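Local coordinates for autophagy protein 5 (Saccharomyces cerevisiae, PDB 2DYO), which takes part in autophagic vesicle formation and cytoplasm-to-vacuole transport, and is required for mitophagy and for selective degradation of the nucleus, at residues A[50-55]-A[75-80]; A[24-29]-A[54-59]. All blocks are in the same frame, centred on the assembly; numbering follows the deposited sequence.

Contact 1 of 2, residues A[50-55]-A[75-80]; sequences NYMPLI and FWFEHN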
ATOM      1  N   ASN A  50       9.025  -4.151   4.861  1.00 22.18           N
ATOM      2  CA  ASN A  50       8.878  -4.776   6.172  1.00 21.12           C
ATOM      3  C   ASN A  50       9.259  -6.260   6.121  1.00 24.29           C
ATOM      4  O   ASN A  50       9.275  -6.947   7.152  1.00 22.79           O
ATOM      5  CB  ASN A  50       7.442  -4.623   6.670  1.00 22.03           C
ATOM      6  CG  ASN A  50       7.145  -3.207   7.106  1.00 23.34           C
ATOM      7  OD1 ASN A  50       5.993  -2.814   7.289  1.00 25.24           O
ATOM      8  ND2 ASN A  50       8.204  -2.431   7.297  1.00 20.18           N
ATOM      9  N   TYR A  51       9.571  -6.752   4.925  1.00 22.98           N
ATOM     10  CA  TYR A  51       9.945  -8.149   4.774  1.00 24.08           C
ATOM     11  C   TYR A  51      11.429  -8.380   4.488  1.00 25.31           C
ATOM     12  O   TYR A  51      11.834  -9.495   4.161  1.00 25.50           O
ATOM     13  CB  TYR A  51       9.072  -8.805   3.694  1.00 23.75           C
ATOM     14  CG  TYR A  51       7.611  -8.760   4.076  1.00 23.92           C
ATOM     15  CD1 TYR A  51       6.863  -7.599   3.893  1.00 24.27           C
ATOM     16  CD2 TYR A  51       7.022  -9.818   4.762  1.00 24.67           C
ATOM     17  CE1 TYR A  51       5.570  -7.488   4.401  1.00 22.84           C
ATOM     18  CE2 TYR A  51       5.733  -9.720   5.273  1.00 24.55           C
ATOM     19  CZ  TYR A  51       5.015  -8.547   5.093  1.00 24.60           C
ATOM     20  OH  TYR A  51       3.769  -8.425   5.654  1.00 21.90           O
ATOM     21  N   MET A  52      12.241  -7.336   4.620  1.00 25.22           N
ATOM     22  CA  MET A  52      13.676  -7.482   4.392  1.00 27.50           C
ATOM     23  C   MET A  52      14.320  -8.420   5.416  1.00 29.43           C
ATOM     24  O   MET A  52      15.186  -9.227   5.068  1.00 29.42           O
ATOM     25  CB  MET A  52      14.372  -6.118   4.424  1.00 26.53           C
ATOM     26  CG  MET A  52      14.045  -5.251   3.225  1.00 26.47           C
ATOM     27  SD  MET A  52      14.114  -6.181   1.673  1.00 31.72           S
ATOM     28  CE  MET A  52      15.843  -6.639   1.601  1.00 28.17           C
ATOM     29  N   PRO A  53      13.916  -8.318   6.695  1.00 30.97           N
ATOM     30  CA  PRO A  53      14.498  -9.201   7.713  1.00 32.84           C
ATOM     31  C   PRO A  53      14.268 -10.666   7.349  1.00 34.44           C
ATOM     32  O   PRO A  53      15.170 -11.501   7.460  1.00 33.96           O
ATOM     33  CB  PRO A  53      13.750  -8.799   8.983  1.00 32.64           C
ATOM     34  CG  PRO A  53      13.514  -7.335   8.770  1.00 32.11           C
ATOM     35  CD  PRO A  53      13.055  -7.299   7.323  1.00 30.95           C
ATOM     36  N   LEU A  54      13.048 -10.965   6.910  1.00 33.95           N
ATOM     37  CA  LEU A  54      12.669 -12.317   6.516  1.00 33.45           C
ATOM     38  C   LEU A  54      13.514 -12.774   5.328  1.00 32.73           C
ATOM     39  O   LEU A  54      13.953 -13.924   5.266  1.00 33.01           O
ATOM     40  CB  LEU A  54      11.184 -12.347   6.140  1.00 34.86           C
ATOM     41  CG  LEU A  54      10.591 -13.685   5.702  1.00 36.55           C
ATOM     42  CD1 LEU A  54      10.492 -14.611   6.903  1.00 37.46           C
ATOM     43  CD2 LEU A  54       9.208 -13.462   5.095  1.00 38.05           C
ATOM     44  N   ILE A  55      13.734 -11.867   4.385  1.00 30.08           N
ATOM     45  CA  ILE A  55      14.528 -12.171   3.202  1.00 31.55           C
ATOM     46  C   ILE A  55      15.992 -12.418   3.562  1.00 33.86           C
ATOM     47  O   ILE A  55      16.566 -13.457   3.219  1.00 33.16           O
ATOM     48  CB  ILE A  55      14.453 -11.019   2.177  1.00 30.34           C
ATOM     49  CG1 ILE A  55      13.024 -10.901   1.637  1.00 29.34           C
ATOM     50  CG2 ILE A  55      15.441 -11.260   1.039  1.00 31.03           C
ATOM     51  CD1 ILE A  55      12.837  -9.792   0.620  1.00 29.22           C
ATOM     52  N   PHE A  75      19.894  -1.578  -3.514  1.00 41.95           N
ATOM     53  CA  PHE A  75      18.893  -2.639  -3.604  1.00 37.97           C
ATOM     54  C   PHE A  75      17.493  -2.056  -3.760  1.00 36.76           C
ATOM     55  O   PHE A  75      17.145  -1.079  -3.097  1.00 34.12           O
ATOM     56  CB  PHE A  75      18.929  -3.502  -2.343  1.00 37.70           C
ATOM     57  CG  PHE A  75      20.284  -4.073  -2.029  1.00 39.36           C
ATOM     58  CD1 PHE A  75      20.691  -4.226  -0.708  1.00 38.07           C
ATOM     59  CD2 PHE A  75      21.146  -4.470  -3.046  1.00 39.83           C
ATOM     60  CE1 PHE A  75      21.937  -4.763  -0.400  1.00 39.72           C
ATOM     61  CE2 PHE A  75      22.396  -5.010  -2.749  1.00 40.74           C
ATOM     62  CZ  PHE A  75      22.791  -5.156  -1.423  1.00 39.51           C
ATOM     63  N   TRP A  76      16.695  -2.662  -4.634  1.00 34.89           N
ATOM     64  CA  TRP A  76      15.323  -2.214  -4.857  1.00 33.85           C
ATOM     65  C   TRP A  76      14.479  -3.343  -5.440  1.00 33.83           C
ATOM     66  O   TRP A  76      15.014  -4.355  -5.910  1.00 32.85           O
ATOM     67  CB  TRP A  76      15.299  -0.982  -5.776  1.00 34.27           C
ATOM     68  CG  TRP A  76      15.723  -1.215  -7.199  1.00 36.95           C
ATOM     69  CD1 TRP A  76      14.936  -1.632  -8.234  1.00 36.55           C
ATOM     70  CD2 TRP A  76      17.034  -1.022  -7.748  1.00 37.46           C
ATOM     71  NE1 TRP A  76      15.672  -1.705  -9.393  1.00 37.33           N
ATOM     72  CE2 TRP A  76      16.962  -1.337  -9.123  1.00 37.68           C
ATOM     73  CE3 TRP A  76      18.263  -0.613  -7.210  1.00 37.45           C
ATOM     74  CZ2 TRP A  76      18.074  -1.257  -9.971  1.00 37.78           C
ATOM     75  CZ3 TRP A  76      19.370  -0.534  -8.054  1.00 37.27           C
ATOM     76  CH2 TRP A  76      19.264  -0.855  -9.419  1.00 36.78           C
ATOM     77  N   PHE A  77      13.161  -3.180  -5.390  1.00 30.57           N
ATOM     78  CA  PHE A  77      12.256  -4.194  -5.909  1.00 29.22           C
ATOM     79  C   PHE A  77      11.847  -3.935  -7.342  1.00 30.62           C
ATOM     80  O   PHE A  77      11.806  -2.792  -7.801  1.00 31.29           O
ATOM     81  CB  PHE A  77      10.985  -4.282  -5.066  1.00 28.82           C
ATOM     82  CG  PHE A  77      11.219  -4.700  -3.647  1.00 29.59           C
ATOM     83  CD1 PHE A  77      11.087  -3.781  -2.610  1.00 29.83           C
ATOM     84  CD2 PHE A  77      11.534  -6.019  -3.338  1.00 30.93           C
ATOM     85  CE1 PHE A  77      11.261  -4.169  -1.287  1.00 30.02           C
ATOM     86  CE2 PHE A  77      11.710  -6.419  -2.013  1.00 30.89           C
ATOM     87  CZ  PHE A  77      11.570  -5.488  -0.989  1.00 30.44           C
ATOM     88  N   GLU A  78      11.532  -5.015  -8.044  1.00 31.71           N
ATOM     89  CA  GLU A  78      11.093  -4.924  -9.420  1.00 34.40           C
ATOM     90  C   GLU A  78       9.951  -5.886  -9.693  1.00 34.17           C
ATOM     91  O   GLU A  78       9.777  -6.886  -8.995  1.00 34.64           O
ATOM     92  CB  GLU A  78      12.262  -5.199 -10.373  1.00 35.41           C
ATOM     93  CG  GLU A  78      13.003  -3.939 -10.782  1.00 36.94           C
ATOM     94  CD  GLU A  78      14.155  -4.207 -11.728  1.00 39.69           C
ATOM     95  OE1 GLU A  78      14.071  -5.173 -12.517  1.00 39.42           O
ATOM     96  OE2 GLU A  78      15.138  -3.440 -11.693  1.00 39.70           O
ATOM     97  N   HIS A  79       9.157  -5.549 -10.697  1.00 35.92           N
ATOM     98  CA  HIS A  79       8.032  -6.367 -11.115  1.00 36.53           C
ATOM     99  C   HIS A  79       8.111  -6.392 -12.634  1.00 38.01           C
ATOM    100  O   HIS A  79       8.004  -5.356 -13.290  1.00 36.85           O
ATOM    101  CB  HIS A  79       6.711  -5.752 -10.646  1.00 36.84           C
ATOM    102  CG  HIS A  79       5.498  -6.472 -11.148  1.00 37.03           C
ATOM    103  ND1 HIS A  79       4.892  -6.162 -12.346  1.00 36.19           N
ATOM    104  CD2 HIS A  79       4.794  -7.505 -10.626  1.00 36.33           C
ATOM    105  CE1 HIS A  79       3.866  -6.971 -12.540  1.00 36.67           C
ATOM    106  NE2 HIS A  79       3.785  -7.796 -11.511  1.00 37.52           N
ATOM    107  N   ASN A  80       8.327  -7.580 -13.183  1.00 40.07           N
ATOM    108  CA  ASN A  80       8.459  -7.740 -14.623  1.00 43.36           C
ATOM    109  C   ASN A  80       9.497  -6.764 -15.179  1.00 43.55           C
ATOM    110  O   ASN A  80       9.236  -6.037 -16.134  1.00 44.53           O
ATOM    111  CB  ASN A  80       7.106  -7.535 -15.318  1.00 45.55           C
ATOM    112  CG  ASN A  80       6.118  -8.661 -15.025  1.00 49.48           C
ATOM    113  OD1 ASN A  80       6.517  -9.793 -14.734  1.00 51.78           O
ATOM    114  ND2 ASN A  80       4.827  -8.360 -15.118  1.00 50.93           N
TER

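Contact 2 of 2, residues A[24-29]-A[54-59]; sequences PSFLMK and LIWNKI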
ATOM      1  N   PRO A  24      19.910 -13.805  -8.774  1.00 43.09           N
ATOM      2  CA  PRO A  24      21.155 -14.542  -8.531  1.00 45.71           C
ATOM      3  C   PRO A  24      22.339 -13.641  -8.186  1.00 46.75           C
ATOM      4  O   PRO A  24      23.315 -14.091  -7.583  1.00 47.47           O
ATOM      5  CB  PRO A  24      21.355 -15.321  -9.833  1.00 45.65           C
ATOM      6  CG  PRO A  24      20.676 -14.463 -10.857  1.00 46.51           C
ATOM      7  CD  PRO A  24      19.417 -14.044 -10.140  1.00 44.21           C
ATOM      8  N   SER A  25      22.245 -12.368  -8.556  1.00 48.36           N
ATOM      9  CA  SER A  25      23.308 -11.411  -8.274  1.00 49.45           C
ATOM     10  C   SER A  25      23.630 -11.359  -6.779  1.00 49.76           C
ATOM     11  O   SER A  25      24.745 -11.013  -6.394  1.00 49.73           O
ATOM     12  CB  SER A  25      22.905 -10.019  -8.768  1.00 50.53           C
ATOM     13  OG  SER A  25      21.704  -9.586  -8.153  1.00 53.00           O
ATOM     14  N   PHE A  26      22.650 -11.711  -5.947  1.00 50.45           N
ATOM     15  CA  PHE A  26      22.810 -11.710  -4.489  1.00 50.74           C
ATOM     16  C   PHE A  26      23.367 -13.026  -3.958  1.00 51.80           C
ATOM     17  O   PHE A  26      23.934 -13.076  -2.865  1.00 51.76           O
ATOM     18  CB  PHE A  26      21.459 -11.497  -3.784  1.00 49.84           C
ATOM     19  CG  PHE A  26      20.887 -10.116  -3.928  1.00 47.81           C
ATOM     20  CD1 PHE A  26      20.335  -9.693  -5.130  1.00 47.68           C
ATOM     21  CD2 PHE A  26      20.872  -9.248  -2.840  1.00 47.50           C
ATOM     22  CE1 PHE A  26      19.771  -8.424  -5.246  1.00 47.31           C
ATOM     23  CE2 PHE A  26      20.313  -7.980  -2.945  1.00 46.27           C
ATOM     24  CZ  PHE A  26      19.761  -7.567  -4.149  1.00 46.86           C
ATOM     25  N   LEU A  27      23.200 -14.090  -4.735  1.00 53.67           N
ATOM     26  CA  LEU A  27      23.609 -15.419  -4.303  1.00 54.55           C
ATOM     27  C   LEU A  27      24.888 -16.022  -4.871  1.00 55.09           C
ATOM     28  O   LEU A  27      25.388 -15.624  -5.926  1.00 55.19           O
ATOM     29  CB  LEU A  27      22.438 -16.377  -4.534  1.00 54.40           C
ATOM     30  CG  LEU A  27      21.111 -15.834  -3.984  1.00 53.98           C
ATOM     31  CD1 LEU A  27      19.946 -16.671  -4.484  1.00 54.79           C
ATOM     32  CD2 LEU A  27      21.155 -15.819  -2.461  1.00 53.84           C
ATOM     33  N   MET A  28      25.407 -17.000  -4.136  1.00 56.44           N
ATOM     34  CA  MET A  28      26.618 -17.712  -4.516  1.00 57.33           C
ATOM     35  C   MET A  28      26.270 -18.755  -5.568  1.00 56.82           C
ATOM     36  O   MET A  28      25.375 -19.579  -5.375  1.00 56.15           O
ATOM     37  CB  MET A  28      27.243 -18.380  -3.288  1.00 58.59           C
ATOM     38  CG  MET A  28      28.363 -17.563  -2.642  1.00 61.24           C
ATOM     39  SD  MET A  28      28.837 -18.073  -0.958  1.00 66.52           S
ATOM     40  CE  MET A  28      27.721 -19.487  -0.652  1.00 63.76           C
ATOM     41  N   LYS A  29      26.984 -18.709  -6.687  1.00 57.08           N
ATOM     42  CA  LYS A  29      26.752 -19.645  -7.782  1.00 57.09           C
ATOM     43  C   LYS A  29      26.706 -21.079  -7.267  1.00 56.54           C
ATOM     44  O   LYS A  29      27.676 -21.582  -6.701  1.00 57.18           O
ATOM     45  CB  LYS A  29      27.846 -19.494  -8.836  1.00 56.89           C
ATOM     46  N   LEU A  54      13.048 -10.965   6.910  1.00 33.95           N
ATOM     47  CA  LEU A  54      12.669 -12.317   6.516  1.00 33.45           C
ATOM     48  C   LEU A  54      13.514 -12.774   5.328  1.00 32.73           C
ATOM     49  O   LEU A  54      13.953 -13.924   5.266  1.00 33.01           O
ATOM     50  CB  LEU A  54      11.184 -12.347   6.140  1.00 34.86           C
ATOM     51  CG  LEU A  54      10.591 -13.685   5.702  1.00 36.55           C
ATOM     52  CD1 LEU A  54      10.492 -14.611   6.903  1.00 37.46           C
ATOM     53  CD2 LEU A  54       9.208 -13.462   5.095  1.00 38.05           C
ATOM     54  N   ILE A  55      13.734 -11.867   4.385  1.00 30.08           N
ATOM     55  CA  ILE A  55      14.528 -12.171   3.202  1.00 31.55           C
ATOM     56  C   ILE A  55      15.992 -12.418   3.562  1.00 33.86           C
ATOM     57  O   ILE A  55      16.566 -13.457   3.219  1.00 33.16           O
ATOM     58  CB  ILE A  55      14.453 -11.019   2.177  1.00 30.34           C
ATOM     59  CG1 ILE A  55      13.024 -10.901   1.637  1.00 29.34           C
ATOM     60  CG2 ILE A  55      15.441 -11.260   1.039  1.00 31.03           C
ATOM     61  CD1 ILE A  55      12.837  -9.792   0.620  1.00 29.22           C
ATOM     62  N   TRP A  56      16.599 -11.460   4.252  1.00 33.21           N
ATOM     63  CA  TRP A  56      17.992 -11.586   4.644  1.00 36.27           C
ATOM     64  C   TRP A  56      18.249 -12.864   5.438  1.00 37.87           C
ATOM     65  O   TRP A  56      19.192 -13.602   5.146  1.00 38.16           O
ATOM     66  CB  TRP A  56      18.418 -10.362   5.458  1.00 37.46           C
ATOM     67  CG  TRP A  56      18.550  -9.109   4.632  1.00 38.48           C
ATOM     68  CD1 TRP A  56      18.022  -7.880   4.912  1.00 38.63           C
ATOM     69  CD2 TRP A  56      19.272  -8.963   3.403  1.00 39.39           C
ATOM     70  NE1 TRP A  56      18.370  -6.978   3.934  1.00 38.84           N
ATOM     71  CE2 TRP A  56      19.139  -7.617   2.996  1.00 39.92           C
ATOM     72  CE3 TRP A  56      20.023  -9.839   2.609  1.00 41.42           C
ATOM     73  CZ2 TRP A  56      19.726  -7.126   1.827  1.00 40.36           C
ATOM     74  CZ3 TRP A  56      20.609  -9.349   1.444  1.00 41.66           C
ATOM     75  CH2 TRP A  56      20.456  -8.003   1.067  1.00 42.00           C
ATOM     76  N   ASN A  57      17.408 -13.135   6.431  1.00 38.99           N
ATOM     77  CA  ASN A  57      17.575 -14.329   7.253  1.00 42.45           C
ATOM     78  C   ASN A  57      17.593 -15.625   6.449  1.00 43.04           C
ATOM     79  O   ASN A  57      18.195 -16.608   6.870  1.00 43.66           O
ATOM     80  CB  ASN A  57      16.472 -14.425   8.305  1.00 44.14           C
ATOM     81  CG  ASN A  57      16.568 -15.702   9.130  1.00 48.14           C
ATOM     82  OD1 ASN A  57      17.532 -15.901   9.874  1.00 49.61           O
ATOM     83  ND2 ASN A  57      15.577 -16.574   8.994  1.00 45.95           N
ATOM     84  N   LYS A  58      16.939 -15.632   5.292  1.00 42.63           N
ATOM     85  CA  LYS A  58      16.890 -16.841   4.480  1.00 43.05           C
ATOM     86  C   LYS A  58      18.060 -17.007   3.520  1.00 42.62           C
ATOM     87  O   LYS A  58      18.460 -18.132   3.224  1.00 43.13           O
ATOM     88  CB  LYS A  58      15.579 -16.902   3.686  1.00 43.60           C
ATOM     89  CG  LYS A  58      15.450 -18.169   2.850  1.00 44.76           C
ATOM     90  CD  LYS A  58      14.116 -18.264   2.131  1.00 46.18           C
ATOM     91  CE  LYS A  58      13.977 -19.620   1.455  1.00 46.41           C
ATOM     92  NZ  LYS A  58      12.651 -19.819   0.816  1.00 45.65           N
ATOM     93  N   ILE A  59      18.612 -15.900   3.039  1.00 41.73           N
ATOM     94  CA  ILE A  59      19.719 -15.965   2.089  1.00 42.11           C
ATOM     95  C   ILE A  59      21.087 -15.620   2.679  1.00 43.41           C
ATOM     96  O   ILE A  59      22.100 -15.691   1.984  1.00 42.19           O
ATOM     97  CB  ILE A  59      19.463 -15.027   0.888  1.00 41.15           C
ATOM     98  CG1 ILE A  59      19.431 -13.569   1.358  1.00 40.36           C
ATOM     99  CG2 ILE A  59      18.145 -15.384   0.223  1.00 40.79           C
ATOM    100  CD1 ILE A  59      19.284 -12.563   0.231  1.00 39.16           C
TER

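Contact 1 of 2, residues A[50-55]-A[75-80]
Met52 and Ile55, on the first turn of helix 52-59, reach across to Phe77 of strand 74-79 over a wide backbone gap, the nearest CA atoms, those of Met52 and Phe75, being 10.7 Å apart. No hydrogen bond crosses it. Side chains alone bridge the two segments, and the area buried is small, 103 Å². Phe77 supplies the largest share. Its chi1 of -63° turns CG away from the carbonyl carbon, and the far end of the ring comes up to the helix. Met52 meets this end with its sulfur: SD lies 3.7 Å from Phe77 CZ. Bends at chi2 (-45°) and chi3 fold the thioether chain, and SD rather than the terminal CE makes the closest contact. The sulfur is 5.0 Å from the ring centroid and 64° off the ring normal. This is a Met-aromatic contact with an oblique approach. The two side chains run past each other in opposite senses. Ile55 comes in more loosely. Its CD1 sits at the ring edge, near the ring plane, 4.4 Å from Phe77 CE2. All three touching residues are buried. Ile121 and Ile136 also pack on Phe77, and Ile136 touches Met52 as well. At the start of the helix, Tyr51 holds the N-cap position, and its carbonyl oxygen accepts the N-H of Ile55. Tyr51 OH is hydrogen-bonded to the backbone of another protein chain. The contact belongs to the hydrophobic core of the UblA domain, where a helix packs across a mixed beta-sheet with strand order 2-1-5-3-4, as in the ubiquitin fold.

Contact 2 of 2, residues A[24-29]-A[54-59]
Phe26 and Trp56 adopt nearly the same first torsion (chi1 -70° and -72°), which lets the two rings meet between the 3-10 turn 24-26 and helix 52-59. The benzo end of the indole does the touching. Trp56 CH2 lies 4.0 Å from Phe26 CE2 and 4.1 Å from Phe26 CD2. CH2 is at the edge of the phenyl ring, near its plane, beside the CD2-CE2 bond. Relative to the indole plane, Phe26 CE2 comes in obliquely. This is an apolar contact and not a face-to-face stack. Leu27 and Ile59 form the second pair. Leu27 CD2 presses on the branch point of Ile59, 3.8 Å from its CB and 4.1 Å from its CG2. Leu27 and Ile59 meet roughly perpendicular to each other. With chi1 at 64°, Ile59 turns CG2 toward Leu27 CD2 and keeps the CG1 arm farther off. The backbones come nearest at this pair, with 7.5 Å between the CA atoms of Leu27 and Ile59. No hydrogen bond links the segments, which bury 149 Å² between them. The 3-10 turn is closed by Leu27 N bonding to Pro24 O at 2.9 Å. Near the end of the helix, Ile55 O accepts from both Lys58 N and Ile59 N. Beyond the two segments, Ile35 touches both Leu27 and Ile59, and Leu63 packs on Trp56. The contact thus joins the loop that follows strand 15-22 to the last turn of helix 52-59, with Phe26 resting on Leu123 and Met125 of strand 118-126 and Ile59 on Ile22 of strand 15-22.

Overall arrangement
Both contacts use helix 52-59 of the UblA domain, one at each end. Contact 1 takes the first turn and sets it against strand 74-79, which lies between strand 118-126 and the edge strand 82-84. Contact 2 takes the last turn and meets a loop. Their centres are 11 Å apart. Contact 1 is fully buried, whereas contact 2 is only partly so and lies farther from the chain centre. Both are apolar, but a sulfur meets a ring in the first, while ring-to-ring and aliphatic pairs share the second. The two apolar patches meet at Phe75: its CD2 is 3.6 Å from Phe26 CZ, and its CE1 is 3.9 Å from Trp56 CH2.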